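Side-chain contacts in enolase from the environmental genome shotgun sequencing of the Sargasso Sea (PDB 2QGY), which is of unknown function but probably uses its bound magnesium ion to act on a carboxylate substrate, as relatives in the enolase superfamily do: residues Ile179-Val184 against Ser218-Tyr223; Leu197-Ala202 against Lys211-Glu216. All coordinates share one frame; numbering follows the deposited sequence. Where two conformers were deposited one is given.

Contact 1. Residues Ile179-Val184 against Ser218-Tyr223; sequences ISIQFV and SSFNPY
F220 wedges against I181 and V184 of helix 177-191, about one turn apart. The two aliphatic residues meet different parts of it. CG2 of I181 reaches the far half of the ring, 3.7 Å from F220 CE2, whereas CG1 of V184 sits at the root, 3.9 Å from F220 CB and equally close to CG. Both methyls approach the ring obliquely. In V184 the touching methyl is the branch anti to the backbone N (chi1 -179°), which directs it at the base of the phenylalanine. S219 OG lies 4.2 Å above one face of the F220 ring, offset toward its rim. No hydrogen bond crosses between 179-184 and 218-223, so dispersion and the burial of apolar surface carry the contact; the carbonyl O of F220 is nevertheless tied to helix 177-191 further along, through R188 NH2. F220 ends the short 3-10 turn 218-220 that follows helix 207-217, and the chain then runs through P222 toward strand 224-226. The contact thus packs the first half of one outer helix of the TIM-barrel-like domain against the turn leaving the next, while F183 is directed at helix 150-162.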
ATOM      1  N   ILE A 179      -8.737  19.849 -27.902  1.00 31.68           N
ATOM      2  CA  ILE A 179      -8.221  20.839 -26.958  1.00 29.92           C
ATOM      3  C   ILE A 179      -6.857  20.340 -26.390  1.00 28.88           C
ATOM      4  O   ILE A 179      -5.896  21.107 -26.281  1.00 29.34           O
ATOM      5  CB  ILE A 179      -9.274  21.145 -25.844  1.00 30.07           C
ATOM      6  CG1 ILE A 179     -10.449  21.966 -26.439  1.00 29.71           C
ATOM      7  CG2 ILE A 179      -8.632  21.882 -24.688  1.00 29.21           C
ATOM      8  CD1 ILE A 179     -11.685  22.086 -25.525  1.00 30.49           C
ATOM      9  N   SER A 180      -6.779  19.049 -26.094  1.00 28.17           N
ATOM     10  CA  SER A 180      -5.539  18.393 -25.624  1.00 28.05           C
ATOM     11  C   SER A 180      -4.405  18.524 -26.637  1.00 28.45           C
ATOM     12  O   SER A 180      -3.279  18.893 -26.294  1.00 28.39           O
ATOM     13  CB  SER A 180      -5.809  16.913 -25.337  1.00 26.89           C
ATOM     14  OG  SER A 180      -6.821  16.753 -24.351  1.00 28.13           O
ATOM     15  N   ILE A 181      -4.715  18.248 -27.904  1.00 28.71           N
ATOM     16  CA  ILE A 181      -3.728  18.335 -28.985  1.00 29.54           C
ATOM     17  C   ILE A 181      -3.269  19.778 -29.252  1.00 30.12           C
ATOM     18  O   ILE A 181      -2.064  20.029 -29.400  1.00 30.13           O
ATOM     19  CB  ILE A 181      -4.247  17.621 -30.285  1.00 29.45           C
ATOM     20  CG1 ILE A 181      -4.418  16.121 -30.046  1.00 30.17           C
ATOM     21  CG2 ILE A 181      -3.319  17.875 -31.469  1.00 29.59           C
ATOM     22  CD1 ILE A 181      -3.085  15.336 -29.819  1.00 31.60           C
ATOM     23  N   GLN A 182      -4.228  20.714 -29.303  1.00 30.93           N
ATOM     24  CA  GLN A 182      -3.938  22.149 -29.411  1.00 32.00           C
ATOM     25  C   GLN A 182      -2.942  22.598 -28.366  1.00 31.47           C
ATOM     26  O   GLN A 182      -1.998  23.341 -28.657  1.00 31.70           O
ATOM     27  CB  GLN A 182      -5.214  22.993 -29.272  1.00 32.34           C
ATOM     28  CG  GLN A 182      -5.789  23.446 -30.597  1.00 37.14           C
ATOM     29  CD  GLN A 182      -4.708  23.816 -31.606  1.00 41.19           C
ATOM     30  OE1 GLN A 182      -3.976  24.799 -31.424  1.00 43.60           O
ATOM     31  NE2 GLN A 182      -4.588  23.012 -32.669  1.00 41.05           N
ATOM     32  N   PHE A 183      -3.164  22.130 -27.144  1.00 30.94           N
ATOM     33  CA  PHE A 183      -2.258  22.397 -26.050  1.00 30.15           C
ATOM     34  C   PHE A 183      -0.846  21.879 -26.334  1.00 30.09           C
ATOM     35  O   PHE A 183       0.116  22.622 -26.160  1.00 29.19           O
ATOM     36  CB  PHE A 183      -2.818  21.829 -24.747  1.00 30.51           C
ATOM     37  CG  PHE A 183      -1.956  22.102 -23.555  1.00 30.81           C
ATOM     38  CD1 PHE A 183      -1.431  23.377 -23.330  1.00 31.51           C
ATOM     39  CD2 PHE A 183      -1.639  21.081 -22.664  1.00 30.25           C
ATOM     40  CE1 PHE A 183      -0.617  23.638 -22.229  1.00 30.54           C
ATOM     41  CE2 PHE A 183      -0.831  21.328 -21.561  1.00 30.07           C
ATOM     42  CZ  PHE A 183      -0.308  22.602 -21.340  1.00 31.03           C
ATOM     43  N   VAL A 184      -0.719  20.633 -26.793  1.00 29.93           N
ATOM     44  CA  VAL A 184       0.612  20.081 -27.101  1.00 30.10           C
ATOM     45  C   VAL A 184       1.267  20.878 -28.233  1.00 30.33           C
ATOM     46  O   VAL A 184       2.463  21.175 -28.186  1.00 30.34           O
ATOM     47  CB  VAL A 184       0.583  18.552 -27.428  1.00 29.95           C
ATOM     48  CG1 VAL A 184       1.968  18.041 -27.698  1.00 30.15           C
ATOM     49  CG2 VAL A 184      -0.036  17.745 -26.279  1.00 30.36           C
ATOM     50  N   SER A 218       1.653  11.749 -31.721  1.00 29.68           N
ATOM     51  CA  SER A 218       2.966  11.206 -32.086  1.00 30.41           C
ATOM     52  C   SER A 218       3.792  12.167 -32.957  1.00 30.32           C
ATOM     53  O   SER A 218       5.026  12.157 -32.894  1.00 29.91           O
ATOM     54  CB  SER A 218       2.864   9.800 -32.720  1.00 30.85           C
ATOM     55  OG  SER A 218       1.855   9.719 -33.722  1.00 34.42           O
ATOM     56  N   SER A 219       3.123  13.003 -33.752  1.00 30.58           N
ATOM     57  CA  SER A 219       3.846  13.928 -34.645  1.00 31.27           C
ATOM     58  C   SER A 219       4.569  15.060 -33.914  1.00 30.64           C
ATOM     59  O   SER A 219       5.469  15.691 -34.484  1.00 30.84           O
ATOM     60  CB  SER A 219       2.928  14.503 -35.737  1.00 31.52           C
ATOM     61  OG  SER A 219       1.709  14.990 -35.204  1.00 33.76           O
ATOM     62  N   PHE A 220       4.194  15.299 -32.653  1.00 29.12           N
ATOM     63  CA  PHE A 220       4.861  16.298 -31.837  1.00 28.24           C
ATOM     64  C   PHE A 220       6.091  15.723 -31.113  1.00 27.32           C
ATOM     65  O   PHE A 220       6.705  16.404 -30.294  1.00 27.14           O
ATOM     66  CB  PHE A 220       3.877  16.937 -30.856  1.00 28.39           C
ATOM     67  CG  PHE A 220       2.704  17.576 -31.526  1.00 29.93           C
ATOM     68  CD1 PHE A 220       2.858  18.763 -32.235  1.00 30.81           C
ATOM     69  CD2 PHE A 220       1.451  16.979 -31.476  1.00 30.43           C
ATOM     70  CE1 PHE A 220       1.780  19.339 -32.893  1.00 31.98           C
ATOM     71  CE2 PHE A 220       0.353  17.569 -32.114  1.00 31.47           C
ATOM     72  CZ  PHE A 220       0.526  18.751 -32.823  1.00 30.53           C
ATOM     73  N   ASN A 221       6.433  14.476 -31.427  1.00 26.49           N
ATOM     74  CA  ASN A 221       7.662  13.833 -30.923  1.00 25.47           C
ATOM     75  C   ASN A 221       7.808  13.887 -29.397  1.00 24.41           C
ATOM     76  O   ASN A 221       8.840  14.346 -28.893  1.00 23.14           O
ATOM     77  CB  ASN A 221       8.910  14.447 -31.579  1.00 26.28           C
ATOM     78  CG  ASN A 221      10.166  13.615 -31.348  1.00 28.43           C
ATOM     79  OD1 ASN A 221      10.094  12.402 -31.096  1.00 32.87           O
ATOM     80  ND2 ASN A 221      11.331  14.259 -31.440  1.00 31.06           N
ATOM     81  N   PRO A 222       6.801  13.376 -28.660  1.00 23.12           N
ATOM     82  CA  PRO A 222       6.986  13.399 -27.202  1.00 22.55           C
ATOM     83  C   PRO A 222       8.178  12.550 -26.744  1.00 21.29           C
ATOM     84  O   PRO A 222       8.456  11.476 -27.287  1.00 20.80           O
ATOM     85  CB  PRO A 222       5.669  12.843 -26.652  1.00 22.95           C
ATOM     86  CG  PRO A 222       4.997  12.172 -27.774  1.00 23.59           C
ATOM     87  CD  PRO A 222       5.528  12.763 -29.061  1.00 23.21           C
ATOM     88  N   TYR A 223       8.888  13.046 -25.755  1.00 20.31           N
ATOM     89  CA  TYR A 223      10.044  12.345 -25.247  1.00 20.26           C
ATOM     90  C   TYR A 223       9.631  11.062 -24.526  1.00 19.31           C
ATOM     91  O   TYR A 223      10.343  10.039 -24.604  1.00 19.96           O
ATOM     92  CB  TYR A 223      10.843  13.274 -24.333  1.00 20.74           C
ATOM     93  CG  TYR A 223      12.182  12.722 -23.927  1.00 22.50           C
ATOM     94  CD1 TYR A 223      13.301  12.883 -24.752  1.00 23.57           C
ATOM     95  CD2 TYR A 223      12.343  12.065 -22.709  1.00 23.55           C
ATOM     96  CE1 TYR A 223      14.538  12.358 -24.390  1.00 26.34           C
ATOM     97  CE2 TYR A 223      13.567  11.553 -22.321  1.00 23.02           C
ATOM     98  CZ  TYR A 223      14.671  11.700 -23.158  1.00 25.21           C
ATOM     99  OH  TYR A 223      15.883  11.167 -22.761  1.00 27.58           O
TER

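Contact 2. Residues Leu197-Ala202 against Lys211-Glu216; sequences LMLDLA and KSFLKE. With MG (magnesium ion), chain C.
Helix 207-217 lies against the outer side of strand 197-200 and of L201 just past the strand end, with the CA atoms of L201 and F213, 9.7 Å apart, as the nearest pair. Strand and helix are the first two elements of a beta-alpha-beta unit, completed by strand 224-226, in the TIM-barrel-like domain of the enolase superfamily. L199 and L201, two apart in sequence, point outward to the helix, while D200 between them turns inward to the metal. F213 reaches back to the leucines because its CG stands anti to the backbone N (chi1 178°). Its CE2 is the shared point of contact: L201 CD2 comes obliquely to within 3.8 Å of F213 CE2, and L199 CD1 meets the same F213 CE2 at 4.0 Å, at the ring edge and near its plane. The other methyl of L201, CD1, packs 4.1 Å from L214 CD2, so the two branches of one leucine touch successive residues of the helix. All four side chains are buried, and I225 of the next strand adjoins both leucines and L214. On the inner side, the magnesium ion is held by D200, E226, E252 and three waters. D200 OD2 binds it at 2.0 Å, while D200 OD1 accepts a 2.6 Å hydrogen bond from a metal-bound water and a weak one from A202 N.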
ATOM      1  N   LEU A 197      10.055  16.984 -24.568  1.00 21.41           N
ATOM      2  CA  LEU A 197       8.743  17.319 -24.065  1.00 20.57           C
ATOM      3  C   LEU A 197       8.108  16.020 -23.574  1.00 20.39           C
ATOM      4  O   LEU A 197       7.737  15.151 -24.364  1.00 20.30           O
ATOM      5  CB  LEU A 197       7.870  17.985 -25.136  1.00 21.60           C
ATOM      6  CG  LEU A 197       6.422  18.306 -24.781  1.00 21.80           C
ATOM      7  CD1 LEU A 197       6.332  19.330 -23.623  1.00 22.34           C
ATOM      8  CD2 LEU A 197       5.687  18.828 -26.031  1.00 22.52           C
ATOM      9  N   MET A 198       7.993  15.883 -22.261  1.00 19.43           N
ATOM     10  CA  MET A 198       7.300  14.708 -21.716  1.00 18.26           C
ATOM     11  C   MET A 198       5.836  14.940 -21.383  1.00 18.38           C
ATOM     12  O   MET A 198       5.425  16.049 -21.025  1.00 18.25           O
ATOM     13  CB  MET A 198       8.067  14.025 -20.573  1.00 19.43           C
ATOM     14  CG  MET A 198       9.302  14.638 -19.970  1.00 21.32           C
ATOM     15  SD  MET A 198      10.658  15.456 -20.845  1.00 12.87           S
ATOM     16  CE  MET A 198      12.104  14.840 -20.058  1.00 17.21           C
ATOM     17  N   LEU A 199       5.033  13.886 -21.531  1.00 18.10           N
ATOM     18  CA  LEU A 199       3.602  14.002 -21.401  1.00 17.86           C
ATOM     19  C   LEU A 199       3.154  13.061 -20.299  1.00 18.49           C
ATOM     20  O   LEU A 199       3.364  11.855 -20.379  1.00 18.54           O
ATOM     21  CB  LEU A 199       2.884  13.652 -22.733  1.00 19.32           C
ATOM     22  CG  LEU A 199       3.257  14.427 -24.027  1.00 19.33           C
ATOM     23  CD1 LEU A 199       2.391  13.974 -25.224  1.00 21.34           C
ATOM     24  CD2 LEU A 199       3.158  15.941 -23.842  1.00 21.33           C
ATOM     25  N   ASP A 200       2.543  13.629 -19.272  1.00 17.36           N
ATOM     26  CA  ASP A 200       2.013  12.835 -18.195  1.00 17.71           C
ATOM     27  C   ASP A 200       0.523  12.730 -18.375  1.00 17.65           C
ATOM     28  O   ASP A 200      -0.207  13.689 -18.184  1.00 17.67           O
ATOM     29  CB  ASP A 200       2.385  13.442 -16.824  1.00 17.42           C
ATOM     30  CG  ASP A 200       2.102  12.484 -15.674  1.00 18.08           C
ATOM     31  OD1 ASP A 200       1.183  11.657 -15.796  1.00 18.07           O
ATOM     32  OD2 ASP A 200       2.816  12.569 -14.640  1.00 19.76           O
ATOM     33  N   LEU A 201       0.064  11.553 -18.795  1.00 17.99           N
ATOM     34  CA  LEU A 201      -1.379  11.330 -18.989  1.00 18.32           C
ATOM     35  C   LEU A 201      -2.175  11.100 -17.706  1.00 18.65           C
ATOM     36  O   LEU A 201      -3.403  11.202 -17.725  1.00 19.80           O
ATOM     37  CB  LEU A 201      -1.645  10.176 -19.954  1.00 18.61           C
ATOM     38  CG  LEU A 201      -0.931  10.262 -21.309  1.00 20.18           C
ATOM     39  CD1 LEU A 201      -1.571   9.279 -22.333  1.00 21.28           C
ATOM     40  CD2 LEU A 201      -0.875  11.680 -21.833  1.00 21.11           C
ATOM     41  N   ALA A 202      -1.490  10.786 -16.610  1.00 18.47           N
ATOM     42  CA  ALA A 202      -2.120  10.749 -15.287  1.00 19.14           C
ATOM     43  C   ALA A 202      -3.288   9.730 -15.190  1.00 19.37           C
ATOM     44  O   ALA A 202      -4.300   9.988 -14.540  1.00 19.55           O
ATOM     45  CB  ALA A 202      -2.585  12.168 -14.882  1.00 19.94           C
ATOM     46  N   LYS A 211      -5.935   6.138 -26.390  1.00 26.48           N
ATOM     47  CA  LYS A 211      -5.495   5.654 -27.687  1.00 26.93           C
ATOM     48  C   LYS A 211      -5.637   6.713 -28.780  1.00 26.93           C
ATOM     49  O   LYS A 211      -4.701   6.911 -29.550  1.00 26.28           O
ATOM     50  CB  LYS A 211      -6.225   4.364 -28.045  1.00 27.97           C
ATOM     51  CG  LYS A 211      -5.721   3.145 -27.295  1.00 28.54           C
ATOM     52  CD  LYS A 211      -6.697   2.001 -27.507  1.00 32.67           C
ATOM     53  CE  LYS A 211      -6.140   0.691 -27.007  1.00 34.89           C
ATOM     54  NZ  LYS A 211      -7.219  -0.343 -27.024  1.00 36.18           N
ATOM     55  N   SER A 212      -6.778   7.413 -28.819  1.00 27.07           N
ATOM     56  CA  SER A 212      -6.988   8.454 -29.818  0.50 27.19           C
ATOM     57  C   SER A 212      -5.975   9.589 -29.638  1.00 26.90           C
ATOM     58  O   SER A 212      -5.383  10.058 -30.615  1.00 27.28           O
ATOM     59  CB  SER A 212      -8.432   8.962 -29.775  0.50 27.49           C
ATOM     60  OG  SER A 212      -9.348   7.873 -29.733  0.50 27.63           O
ATOM     61  N   PHE A 213      -5.744   9.993 -28.385  1.00 25.38           N
ATOM     62  CA  PHE A 213      -4.743  11.021 -28.094  1.00 24.52           C
ATOM     63  C   PHE A 213      -3.358  10.599 -28.583  1.00 23.47           C
ATOM     64  O   PHE A 213      -2.683  11.339 -29.296  1.00 23.70           O
ATOM     65  CB  PHE A 213      -4.698  11.367 -26.590  1.00 24.33           C
ATOM     66  CG  PHE A 213      -3.657  12.391 -26.238  1.00 24.03           C
ATOM     67  CD1 PHE A 213      -3.893  13.748 -26.456  1.00 25.21           C
ATOM     68  CD2 PHE A 213      -2.431  12.004 -25.696  1.00 24.70           C
ATOM     69  CE1 PHE A 213      -2.940  14.706 -26.144  1.00 23.72           C
ATOM     70  CE2 PHE A 213      -1.450  12.949 -25.380  1.00 22.00           C
ATOM     71  CZ  PHE A 213      -1.707  14.320 -25.586  1.00 24.85           C
ATOM     72  N   LEU A 214      -2.936   9.398 -28.200  1.00 23.97           N
ATOM     73  CA  LEU A 214      -1.599   8.927 -28.550  1.00 24.32           C
ATOM     74  C   LEU A 214      -1.397   8.809 -30.068  1.00 25.58           C
ATOM     75  O   LEU A 214      -0.291   9.005 -30.570  1.00 25.25           O
ATOM     76  CB  LEU A 214      -1.311   7.592 -27.868  1.00 24.19           C
ATOM     77  CG  LEU A 214      -1.132   7.709 -26.343  1.00 23.26           C
ATOM     78  CD1 LEU A 214      -0.924   6.326 -25.749  1.00 22.98           C
ATOM     79  CD2 LEU A 214       0.027   8.656 -26.002  1.00 22.50           C
ATOM     80  N   LYS A 215      -2.481   8.514 -30.780  1.00 26.52           N
ATOM     81  CA  LYS A 215      -2.435   8.434 -32.243  1.00 28.45           C
ATOM     82  C   LYS A 215      -2.211   9.826 -32.857  1.00 28.60           C
ATOM     83  O   LYS A 215      -1.458   9.983 -33.825  1.00 29.53           O
ATOM     84  CB  LYS A 215      -3.726   7.805 -32.756  1.00 28.95           C
ATOM     85  CG  LYS A 215      -3.655   7.305 -34.189  1.00 34.06           C
ATOM     86  CD  LYS A 215      -4.843   6.373 -34.481  1.00 37.67           C
ATOM     87  CE  LYS A 215      -4.542   5.443 -35.663  1.00 40.88           C
ATOM     88  NZ  LYS A 215      -5.552   4.334 -35.807  1.00 43.04           N
ATOM     89  N   GLU A 216      -2.824  10.843 -32.270  1.00 28.56           N
ATOM     90  CA  GLU A 216      -2.698  12.206 -32.786  1.00 29.55           C
ATOM     91  C   GLU A 216      -1.457  12.945 -32.275  1.00 29.22           C
ATOM     92  O   GLU A 216      -1.012  13.920 -32.887  1.00 28.74           O
ATOM     93  CB  GLU A 216      -3.963  13.011 -32.471  1.00 29.65           C
ATOM     94  CG  GLU A 216      -5.251  12.367 -32.986  1.00 33.47           C
ATOM     95  CD  GLU A 216      -5.310  12.291 -34.506  1.00 36.72           C
ATOM     96  OE1 GLU A 216      -4.775  13.219 -35.160  1.00 38.33           O
ATOM     97  OE2 GLU A 216      -5.885  11.303 -35.042  1.00 39.52           O
TER
HETATM   98 MG    MG C 701       3.317  11.318 -13.159  1.00 19.91          MG
HETATM   99  O   HOH W   1       1.726  10.136 -13.732  1.00 26.78           O
HETATM  100  O   HOH W   2       1.953  12.074 -11.888  1.00 22.42           O
HETATM  101  O   HOH W   3       4.406  13.025 -12.480  1.00 22.09           O

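Following the chain from the N terminus, the first of the four segments is 179-184, on helix 177-191, which meets 218-223, after helix 207-217, so that contact 1 closes the larger loop. Within it the chain passes strand 197-200 and turns back along helix 207-217, where contact 2 closes a shorter loop, nested wholly inside the first. The centres of contacts 1 and 2 lie about 7 Å apart. The F213 ring joins them, with CE1 3.7 Å from both S180 CB and I181 CD1, and I181 CD1 also packs on E216 CB. A probable backbone hydrogen bond from Y223 N to L197 O adds a second tie. Together they knit two neighbouring outer helices to the strand carrying a magnesium ligand.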